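Local structure of UDP-N-acetylglucosamine pyrophosphorylase (Entamoeba histolytica, 3OC9) at residues 353-365 with 376-390. The protein probably makes UDP-N-acetylglucosamine and diphosphate from UTP and N-acetyl-alpha-D-glucosamine 1-phosphate, as a member of the UDPGP type 1 family. Sequence-based numbering, arbitrary orientation.
Sequences DWYRLNIYYLKKA and ICEISFRKSFEEEGL
N358 holds the edge of strand 377-379 through one amide N-H. Its ND2 reaches C377 O at 2.9 Å, nearly straight at 176°, with the acceptor in the amide plane. The same ND2 lies 3.3 Å above one face of the W354 ring, offset toward its rim. W354 has CG anti to its own N (chi1 -176°), which sends the indole across the strand, its six-membered ring reaching E378 and I379. There CZ2 meets I379 O at the ring edge, 3.4 Å away, and CH2 rests on E378 CB. Water 1 lies in the indole plane, accepts from W354 NE1 and donates to I379 O. Y355 lies alongside E378, and its hydroxyl donates to E378 OE2 at 2.7 Å, on the anti lone pair. OE2 also takes the backbone N of E63. I376 CA makes a CH-pi contact over one face of the Y355 ring. C377 SG packs on L362 CD1 at 3.6 Å.

About one turn after N358, Y361 lies flat against the backbone of the loop. E386 C sits 3.8 Å above the centre of one face, and L357 CD1 covers the opposite face. Water 2 joins Y361 OH to F385 O. L390 CD1 packs against Y361 CB. K364 and E387 remain short of a salt bridge, NZ to OE2 being 4.4 Å, and water 3 links NZ to E387 OE1.

The second shell shapes this loop. E388 accepts the backbone N of F385 and of E386, one on each carboxylate oxygen, both syn. Salt bridges tie E388 to R78 and E386 to K192. The contact is helix-on-sheet packing: segment 353-364 of helix 347-364 crosses strand 377-379, which pairs in parallel with strand 402-404, at 77°. The helix packs against both strand and following loop in this UDPGP-family nucleotidyltransferase.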
ATOM      1  N   ASP A 353       7.941  -8.630 -13.576  1.00 27.36           N
ATOM      2  CA  ASP A 353       6.489  -8.404 -13.493  1.00 26.25           C
ATOM      3  C   ASP A 353       6.082  -7.069 -14.177  1.00 25.48           C
ATOM      4  O   ASP A 353       5.108  -7.029 -14.942  1.00 25.42           O
ATOM      5  CB  ASP A 353       6.004  -8.444 -12.017  1.00 25.27           C
ATOM      6  CG  ASP A 353       5.952  -9.875 -11.413  1.00 27.45           C
ATOM      7  OD1 ASP A 353       5.852 -10.871 -12.158  1.00 28.70           O
ATOM      8  OD2 ASP A 353       5.975  -9.995 -10.164  1.00 25.49           O
ATOM      9  N   TRP A 354       6.841  -5.995 -13.924  1.00 24.59           N
ATOM     10  CA  TRP A 354       6.548  -4.674 -14.538  1.00 24.48           C
ATOM     11  C   TRP A 354       6.692  -4.717 -16.088  1.00 25.03           C
ATOM     12  O   TRP A 354       5.830  -4.194 -16.823  1.00 24.10           O
ATOM     13  CB  TRP A 354       7.397  -3.558 -13.881  1.00 24.09           C
ATOM     14  CG  TRP A 354       7.117  -2.116 -14.368  1.00 23.37           C
ATOM     15  CD1 TRP A 354       5.888  -1.504 -14.511  1.00 22.85           C
ATOM     16  CD2 TRP A 354       8.096  -1.126 -14.716  1.00 24.06           C
ATOM     17  NE1 TRP A 354       6.051  -0.213 -14.959  1.00 22.92           N
ATOM     18  CE2 TRP A 354       7.392   0.045 -15.100  1.00 23.17           C
ATOM     19  CE3 TRP A 354       9.499  -1.124 -14.770  1.00 25.89           C
ATOM     20  CZ2 TRP A 354       8.042   1.211 -15.513  1.00 23.47           C
ATOM     21  CZ3 TRP A 354      10.155   0.051 -15.187  1.00 25.72           C
ATOM     22  CH2 TRP A 354       9.417   1.196 -15.557  1.00 25.74           C
ATOM     23  N   TYR A 355       7.749  -5.375 -16.568  1.00 26.41           N
ATOM     24  CA  TYR A 355       7.981  -5.526 -18.014  1.00 28.05           C
ATOM     25  C   TYR A 355       6.838  -6.293 -18.709  1.00 28.09           C
ATOM     26  O   TYR A 355       6.393  -5.889 -19.786  1.00 28.48           O
ATOM     27  CB  TYR A 355       9.344  -6.189 -18.305  1.00 28.97           C
ATOM     28  CG  TYR A 355      10.591  -5.359 -17.993  1.00 31.09           C
ATOM     29  CD1 TYR A 355      10.501  -4.011 -17.615  1.00 33.38           C
ATOM     30  CD2 TYR A 355      11.875  -5.929 -18.085  1.00 33.31           C
ATOM     31  CE1 TYR A 355      11.655  -3.248 -17.318  1.00 34.64           C
ATOM     32  CE2 TYR A 355      13.037  -5.171 -17.797  1.00 35.95           C
ATOM     33  CZ  TYR A 355      12.917  -3.835 -17.416  1.00 36.99           C
ATOM     34  OH  TYR A 355      14.059  -3.079 -17.142  1.00 37.93           O
ATOM     35  N   ARG A 356       6.343  -7.370 -18.082  1.00 28.25           N
ATOM     36  CA  ARG A 356       5.267  -8.186 -18.670  1.00 29.04           C
ATOM     37  C   ARG A 356       3.929  -7.425 -18.721  1.00 28.61           C
ATOM     38  O   ARG A 356       3.190  -7.519 -19.718  1.00 28.99           O
ATOM     39  CB  ARG A 356       5.114  -9.531 -17.925  1.00 29.79           C
ATOM     40  CG  ARG A 356       6.260 -10.528 -18.182  1.00 33.46           C
ATOM     41  CD  ARG A 356       6.153 -11.769 -17.274  1.00 40.66           C
ATOM     42  NE  ARG A 356       7.291 -12.677 -17.443  1.00 45.59           N
ATOM     43  CZ  ARG A 356       7.413 -13.867 -16.848  1.00 49.14           C
ATOM     44  NH1 ARG A 356       6.469 -14.323 -16.025  1.00 49.73           N
ATOM     45  NH2 ARG A 356       8.488 -14.611 -17.075  1.00 51.63           N
ATOM     46  N   LEU A 357       3.622  -6.671 -17.656  1.00 26.38           N
ATOM     47  CA  LEU A 357       2.442  -5.792 -17.659  1.00 25.96           C
ATOM     48  C   LEU A 357       2.479  -4.757 -18.812  1.00 26.07           C
ATOM     49  O   LEU A 357       1.460  -4.531 -19.501  1.00 26.50           O
ATOM     50  CB  LEU A 357       2.286  -5.089 -16.290  1.00 24.81           C
ATOM     51  CG  LEU A 357       1.081  -4.154 -16.128  1.00 24.48           C
ATOM     52  CD1 LEU A 357      -0.250  -4.884 -16.396  1.00 24.02           C
ATOM     53  CD2 LEU A 357       1.090  -3.486 -14.722  1.00 24.48           C
ATOM     54  N   ASN A 358       3.638  -4.131 -19.023  1.00 25.74           N
ATOM     55  CA  ASN A 358       3.771  -3.084 -20.035  1.00 27.17           C
ATOM     56  C   ASN A 358       3.579  -3.626 -21.477  1.00 28.38           C
ATOM     57  O   ASN A 358       2.964  -2.968 -22.330  1.00 29.20           O
ATOM     58  CB  ASN A 358       5.115  -2.337 -19.881  1.00 27.20           C
ATOM     59  CG  ASN A 358       5.189  -1.503 -18.599  1.00 27.33           C
ATOM     60  OD1 ASN A 358       4.163  -1.140 -18.021  1.00 25.82           O
ATOM     61  ND2 ASN A 358       6.406  -1.191 -18.163  1.00 27.25           N
ATOM     62  N   ILE A 359       4.057  -4.844 -21.715  1.00 29.22           N
ATOM     63  CA  ILE A 359       3.803  -5.560 -22.994  1.00 30.72           C
ATOM     64  C   ILE A 359       2.299  -5.822 -23.225  1.00 30.68           C
ATOM     65  O   ILE A 359       1.766  -5.549 -24.320  1.00 31.24           O
ATOM     66  CB  ILE A 359       4.605  -6.882 -23.060  1.00 31.04           C
ATOM     67  CG1 ILE A 359       6.106  -6.581 -23.066  1.00 32.64           C
ATOM     68  CG2 ILE A 359       4.193  -7.722 -24.286  1.00 32.85           C
ATOM     69  CD1 ILE A 359       6.981  -7.811 -22.858  1.00 33.88           C
ATOM     70  N   TYR A 360       1.622  -6.329 -22.193  1.00 29.93           N
ATOM     71  CA  TYR A 360       0.164  -6.504 -22.201  1.00 30.37           C
ATOM     72  C   TYR A 360      -0.593  -5.209 -22.563  1.00 30.27           C
ATOM     73  O   TYR A 360      -1.513  -5.243 -23.396  1.00 31.24           O
ATOM     74  CB  TYR A 360      -0.319  -7.118 -20.858  1.00 29.49           C
ATOM     75  CG  TYR A 360      -1.842  -7.108 -20.629  1.00 31.66           C
ATOM     76  CD1 TYR A 360      -2.650  -8.142 -21.115  1.00 34.00           C
ATOM     77  CD2 TYR A 360      -2.460  -6.070 -19.916  1.00 30.85           C
ATOM     78  CE1 TYR A 360      -4.035  -8.140 -20.903  1.00 35.53           C
ATOM     79  CE2 TYR A 360      -3.851  -6.055 -19.705  1.00 33.32           C
ATOM     80  CZ  TYR A 360      -4.628  -7.091 -20.200  1.00 35.27           C
ATOM     81  OH  TYR A 360      -6.003  -7.096 -20.002  1.00 39.02           O
ATOM     82  N   TYR A 361      -0.218  -4.077 -21.953  1.00 29.67           N
ATOM     83  CA  TYR A 361      -0.893  -2.794 -22.223  1.00 30.03           C
ATOM     84  C   TYR A 361      -0.677  -2.332 -23.696  1.00 31.32           C
ATOM     85  O   TYR A 361      -1.616  -1.851 -24.363  1.00 31.13           O
ATOM     86  CB  TYR A 361      -0.450  -1.710 -21.221  1.00 28.79           C
ATOM     87  CG  TYR A 361      -1.115  -1.790 -19.826  1.00 27.30           C
ATOM     88  CD1 TYR A 361      -2.429  -2.277 -19.668  1.00 26.96           C
ATOM     89  CD2 TYR A 361      -0.434  -1.329 -18.683  1.00 25.57           C
ATOM     90  CE1 TYR A 361      -3.050  -2.327 -18.374  1.00 25.66           C
ATOM     91  CE2 TYR A 361      -1.045  -1.378 -17.392  1.00 25.72           C
ATOM     92  CZ  TYR A 361      -2.348  -1.874 -17.259  1.00 26.15           C
ATOM     93  OH  TYR A 361      -2.956  -1.932 -15.996  1.00 25.94           O
ATOM     94  N   LEU A 362       0.543  -2.497 -24.202  1.00 31.80           N
ATOM     95  CA  LEU A 362       0.825  -2.189 -25.615  1.00 33.40           C
ATOM     96  C   LEU A 362      -0.058  -2.992 -26.592  1.00 34.98           C
ATOM     97  O   LEU A 362      -0.575  -2.428 -27.558  1.00 35.56           O
ATOM     98  CB  LEU A 362       2.314  -2.374 -25.947  1.00 33.50           C
ATOM     99  CG  LEU A 362       3.285  -1.265 -25.524  1.00 33.99           C
ATOM    100  CD1 LEU A 362       4.761  -1.728 -25.608  1.00 34.35           C
ATOM    101  CD2 LEU A 362       3.087   0.054 -26.307  1.00 33.43           C
ATOM    102  N   LYS A 363      -0.240  -4.283 -26.322  1.00 35.93           N
ATOM    103  CA  LYS A 363      -1.098  -5.155 -27.149  1.00 38.13           C
ATOM    104  C   LYS A 363      -2.592  -4.804 -27.040  1.00 38.78           C
ATOM    105  O   LYS A 363      -3.338  -4.904 -28.023  1.00 39.37           O
ATOM    106  CB  LYS A 363      -0.865  -6.634 -26.813  1.00 38.28           C
ATOM    107  CG  LYS A 363       0.546  -7.144 -27.170  1.00 39.90           C
ATOM    108  CD  LYS A 363       0.754  -8.585 -26.694  1.00 43.31           C
ATOM    109  CE  LYS A 363       2.201  -9.019 -26.914  1.00 44.99           C
ATOM    110  NZ  LYS A 363       2.503 -10.372 -26.354  1.00 48.44           N
ATOM    111  N   LYS A 364      -3.026  -4.389 -25.849  1.00 38.33           N
ATOM    112  CA  LYS A 364      -4.413  -3.988 -25.637  1.00 39.04           C
ATOM    113  C   LYS A 364      -4.728  -2.684 -26.408  1.00 39.44           C
ATOM    114  O   LYS A 364      -5.889  -2.434 -26.786  1.00 40.06           O
ATOM    115  CB  LYS A 364      -4.698  -3.860 -24.128  1.00 38.25           C
ATOM    116  CG  LYS A 364      -6.171  -3.782 -23.738  1.00 40.30           C
ATOM    117  CD  LYS A 364      -6.355  -3.856 -22.208  1.00 41.51           C
ATOM    118  CE  LYS A 364      -7.826  -3.752 -21.814  1.00 43.65           C
ATOM    119  NZ  LYS A 364      -8.039  -4.272 -20.430  1.00 45.20           N
ATOM    120  N   ALA A 365      -3.697  -1.872 -26.647  1.00 39.03           N
ATOM    121  CA  ALA A 365      -3.842  -0.616 -27.376  1.00 39.70           C
ATOM    122  C   ALA A 365      -3.759  -0.800 -28.910  1.00 40.89           C
ATOM    123  O   ALA A 365      -3.904   0.165 -29.664  1.00 41.11           O
ATOM    124  CB  ALA A 365      -2.811   0.411 -26.889  1.00 39.40           C
ATOM    125  N   ILE A 376      13.073  -6.079 -22.264  1.00 38.31           N
ATOM    126  CA  ILE A 376      12.917  -4.715 -21.682  1.00 36.51           C
ATOM    127  C   ILE A 376      11.760  -3.898 -22.289  1.00 35.74           C
ATOM    128  O   ILE A 376      11.724  -3.660 -23.495  1.00 35.62           O
ATOM    129  CB  ILE A 376      14.245  -3.911 -21.776  1.00 37.25           C
ATOM    130  CG1 ILE A 376      15.374  -4.693 -21.095  1.00 37.31           C
ATOM    131  CG2 ILE A 376      14.100  -2.484 -21.164  1.00 36.55           C
ATOM    132  CD1 ILE A 376      16.748  -4.152 -21.355  1.00 39.66           C
ATOM    133  N   CYS A 377      10.813  -3.482 -21.437  1.00 33.64           N
ATOM    134  CA  CYS A 377       9.702  -2.612 -21.848  1.00 32.65           C
ATOM    135  C   CYS A 377       9.377  -1.693 -20.657  1.00 31.51           C
ATOM    136  O   CYS A 377       8.708  -2.139 -19.725  1.00 31.14           O
ATOM    137  CB  CYS A 377       8.480  -3.455 -22.237  1.00 31.25           C
ATOM    138  SG  CYS A 377       7.038  -2.604 -22.989  1.00 32.60           S
ATOM    139  N   GLU A 378       9.889  -0.460 -20.682  1.00 31.24           N
ATOM    140  CA  GLU A 378       9.715   0.524 -19.587  1.00 31.44           C
ATOM    141  C   GLU A 378       8.850   1.702 -20.024  1.00 31.31           C
ATOM    142  O   GLU A 378       9.231   2.476 -20.922  1.00 32.46           O
ATOM    143  CB  GLU A 378      11.063   1.060 -19.067  1.00 32.13           C
ATOM    144  CG  GLU A 378      12.035  -0.014 -18.598  1.00 33.39           C
ATOM    145  CD  GLU A 378      13.153   0.496 -17.680  1.00 33.80           C
ATOM    146  OE1 GLU A 378      13.272   1.724 -17.417  1.00 35.19           O
ATOM    147  OE2 GLU A 378      13.918  -0.356 -17.186  1.00 33.36           O
ATOM    148  N   ILE A 379       7.697   1.843 -19.367  1.00 30.14           N
ATOM    149  CA  ILE A 379       6.729   2.898 -19.660  1.00 29.58           C
ATOM    150  C   ILE A 379       6.538   3.773 -18.412  1.00 29.33           C
ATOM    151  O   ILE A 379       6.044   3.286 -17.387  1.00 29.05           O
ATOM    152  CB  ILE A 379       5.360   2.300 -20.106  1.00 29.47           C
ATOM    153  CG1 ILE A 379       5.537   1.416 -21.369  1.00 30.71           C
ATOM    154  CG2 ILE A 379       4.319   3.436 -20.283  1.00 29.78           C
ATOM    155  CD1 ILE A 379       4.237   0.785 -21.928  1.00 30.55           C
ATOM    156  N   SER A 380       6.926   5.049 -18.500  1.00 29.08           N
ATOM    157  CA  SER A 380       6.885   5.956 -17.334  1.00 29.32           C
ATOM    158  C   SER A 380       5.485   6.059 -16.719  1.00 28.41           C
ATOM    159  O   SER A 380       4.495   6.168 -17.447  1.00 27.61           O
ATOM    160  CB  SER A 380       7.375   7.353 -17.703  1.00 30.18           C
ATOM    161  OG  SER A 380       7.303   8.214 -16.566  1.00 31.25           O
ATOM    162  N   PHE A 381       5.413   6.010 -15.381  1.00 27.97           N
ATOM    163  CA  PHE A 381       4.142   6.226 -14.654  1.00 28.13           C
ATOM    164  C   PHE A 381       3.574   7.636 -14.945  1.00 28.20           C
ATOM    165  O   PHE A 381       2.378   7.891 -14.725  1.00 28.58           O
ATOM    166  CB  PHE A 381       4.340   6.056 -13.125  1.00 27.07           C
ATOM    167  CG  PHE A 381       4.311   4.613 -12.612  1.00 28.20           C
ATOM    168  CD1 PHE A 381       4.493   3.513 -13.453  1.00 29.45           C
ATOM    169  CD2 PHE A 381       4.153   4.377 -11.244  1.00 28.23           C
ATOM    170  CE1 PHE A 381       4.495   2.200 -12.936  1.00 30.60           C
ATOM    171  CE2 PHE A 381       4.157   3.081 -10.721  1.00 28.89           C
ATOM    172  CZ  PHE A 381       4.320   1.988 -11.575  1.00 30.12           C
ATOM    173  N   ARG A 382       4.416   8.556 -15.423  1.00 28.71           N
ATOM    174  CA  ARG A 382       3.939   9.885 -15.833  1.00 29.77           C
ATOM    175  C   ARG A 382       3.176   9.871 -17.180  1.00 29.81           C
ATOM    176  O   ARG A 382       2.334  10.743 -17.429  1.00 30.46           O
ATOM    177  CB  ARG A 382       5.099  10.913 -15.839  1.00 30.25           C
ATOM    178  CG  ARG A 382       4.709  12.352 -16.166  1.00 32.85           C
ATOM    179  CD  ARG A 382       3.897  13.018 -15.038  1.00 34.60           C
ATOM    180  NE  ARG A 382       3.351  14.323 -15.425  1.00 36.51           N
ATOM    181  CZ  ARG A 382       2.213  14.519 -16.092  1.00 36.87           C
ATOM    182  NH1 ARG A 382       1.453  13.494 -16.478  1.00 35.12           N
ATOM    183  NH2 ARG A 382       1.824  15.761 -16.373  1.00 37.00           N
ATOM    184  N   LYS A 383       3.442   8.862 -18.012  1.00 29.97           N
ATOM    185  CA  LYS A 383       2.896   8.767 -19.389  1.00 30.60           C
ATOM    186  C   LYS A 383       1.587   7.964 -19.622  1.00 29.84           C
ATOM    187  O   LYS A 383       0.831   8.278 -20.551  1.00 29.42           O
ATOM    188  CB  LYS A 383       3.977   8.237 -20.343  1.00 31.68           C
ATOM    189  CG  LYS A 383       5.256   9.081 -20.392  1.00 35.00           C
ATOM    190  CD  LYS A 383       5.056  10.413 -21.105  1.00 39.77           C
ATOM    191  CE  LYS A 383       5.041  10.254 -22.623  1.00 44.05           C
ATOM    192  NZ  LYS A 383       4.919  11.584 -23.291  1.00 46.38           N
ATOM    193  N   SER A 384       1.336   6.927 -18.816  1.00 28.46           N
ATOM    194  CA  SER A 384       0.140   6.075 -18.975  1.00 27.67           C
ATOM    195  C   SER A 384      -0.221   5.463 -17.599  1.00 27.09           C
ATOM    196  O   SER A 384       0.669   5.068 -16.847  1.00 26.56           O
ATOM    197  CB  SER A 384       0.374   4.974 -20.046  1.00 28.44           C
ATOM    198  OG  SER A 384      -0.839   4.373 -20.506  1.00 28.23           O
ATOM    199  N   PHE A 385      -1.518   5.424 -17.285  1.00 26.00           N
ATOM    200  CA  PHE A 385      -2.035   4.796 -16.052  1.00 24.89           C
ATOM    201  C   PHE A 385      -2.332   3.304 -16.294  1.00 25.45           C
ATOM    202  O   PHE A 385      -1.760   2.427 -15.618  1.00 25.08           O
ATOM    203  CB  PHE A 385      -3.270   5.583 -15.557  1.00 24.97           C
ATOM    204  CG  PHE A 385      -4.015   4.939 -14.383  1.00 23.24           C
ATOM    205  CD1 PHE A 385      -3.404   4.801 -13.136  1.00 22.41           C
ATOM    206  CD2 PHE A 385      -5.324   4.483 -14.540  1.00 23.36           C
ATOM    207  CE1 PHE A 385      -4.101   4.212 -12.043  1.00 22.79           C
ATOM    208  CE2 PHE A 385      -6.026   3.894 -13.456  1.00 23.32           C
ATOM    209  CZ  PHE A 385      -5.398   3.752 -12.212  1.00 22.27           C
ATOM    210  N   GLU A 386      -3.244   3.023 -17.227  1.00 25.22           N
ATOM    211  CA  GLU A 386      -3.474   1.664 -17.750  1.00 25.54           C
ATOM    212  C   GLU A 386      -2.920   1.706 -19.197  1.00 26.65           C
ATOM    213  O   GLU A 386      -1.730   2.032 -19.363  1.00 26.07           O
ATOM    214  CB  GLU A 386      -4.956   1.249 -17.630  1.00 26.52           C
ATOM    215  CG  GLU A 386      -5.417   1.159 -16.130  1.00 25.16           C
ATOM    216  CD  GLU A 386      -6.926   1.250 -15.873  1.00 30.46           C
ATOM    217  OE1 GLU A 386      -7.685   1.798 -16.710  1.00 30.52           O
ATOM    218  OE2 GLU A 386      -7.358   0.780 -14.784  1.00 28.15           O
ATOM    219  N   GLU A 387      -3.740   1.437 -20.216  1.00 27.70           N
ATOM    220  CA  GLU A 387      -3.262   1.522 -21.633  1.00 29.73           C
ATOM    221  C   GLU A 387      -3.623   2.827 -22.380  1.00 30.43           C
ATOM    222  O   GLU A 387      -3.271   3.010 -23.580  1.00 31.21           O
ATOM    223  CB  GLU A 387      -3.712   0.267 -22.431  1.00 30.70           C
ATOM    224  CG  GLU A 387      -5.142   0.285 -23.005  1.00 33.36           C
ATOM    225  CD  GLU A 387      -6.255  -0.028 -21.995  1.00 37.27           C
ATOM    226  OE1 GLU A 387      -6.045   0.058 -20.757  1.00 35.77           O
ATOM    227  OE2 GLU A 387      -7.366  -0.373 -22.459  1.00 39.48           O
ATOM    228  N   GLU A 388      -4.294   3.744 -21.688  1.00 30.05           N
ATOM    229  CA  GLU A 388      -4.904   4.921 -22.349  1.00 30.46           C
ATOM    230  C   GLU A 388      -3.919   5.948 -22.939  1.00 31.27           C
ATOM    231  O   GLU A 388      -4.304   6.748 -23.816  1.00 31.63           O
ATOM    232  CB  GLU A 388      -5.954   5.594 -21.428  1.00 30.67           C
ATOM    233  CG  GLU A 388      -5.414   6.627 -20.411  1.00 29.16           C
ATOM    234  CD  GLU A 388      -4.458   6.028 -19.373  1.00 28.29           C
ATOM    235  OE1 GLU A 388      -4.717   4.897 -18.895  1.00 26.78           O
ATOM    236  OE2 GLU A 388      -3.443   6.693 -19.054  1.00 27.54           O
ATOM    237  N   GLY A 389      -2.661   5.927 -22.494  1.00 30.59           N
ATOM    238  CA  GLY A 389      -1.649   6.854 -23.031  1.00 31.65           C
ATOM    239  C   GLY A 389      -0.888   6.330 -24.243  1.00 32.27           C
ATOM    240  O   GLY A 389       0.053   6.979 -24.723  1.00 32.31           O
ATOM    241  N   LEU A 390      -1.308   5.171 -24.746  1.00 32.55           N
ATOM    242  CA  LEU A 390      -0.533   4.435 -25.742  1.00 34.52           C
ATOM    243  C   LEU A 390      -1.244   4.344 -27.103  1.00 36.56           C
ATOM    244  O   LEU A 390      -0.854   3.541 -27.953  1.00 37.32           O
ATOM    245  CB  LEU A 390      -0.183   3.032 -25.221  1.00 33.68           C
ATOM    246  CG  LEU A 390       0.427   2.929 -23.803  1.00 32.20           C
ATOM    247  CD1 LEU A 390       0.497   1.467 -23.384  1.00 31.58           C
ATOM    248  CD2 LEU A 390       1.800   3.599 -23.709  1.00 33.47           C
TER
HETATM  249  O   HOH W   1       4.001   1.738 -16.164  1.00 36.29           O
HETATM  250  O   HOH W   2      -2.032  -0.049 -14.119  1.00 19.26           O
HETATM  251  O   HOH W   3      -6.928  -1.927 -18.769  1.00 39.74           O
HETATM  252  O   HOH W   4      -7.976  -0.072 -25.286  1.00 48.21           O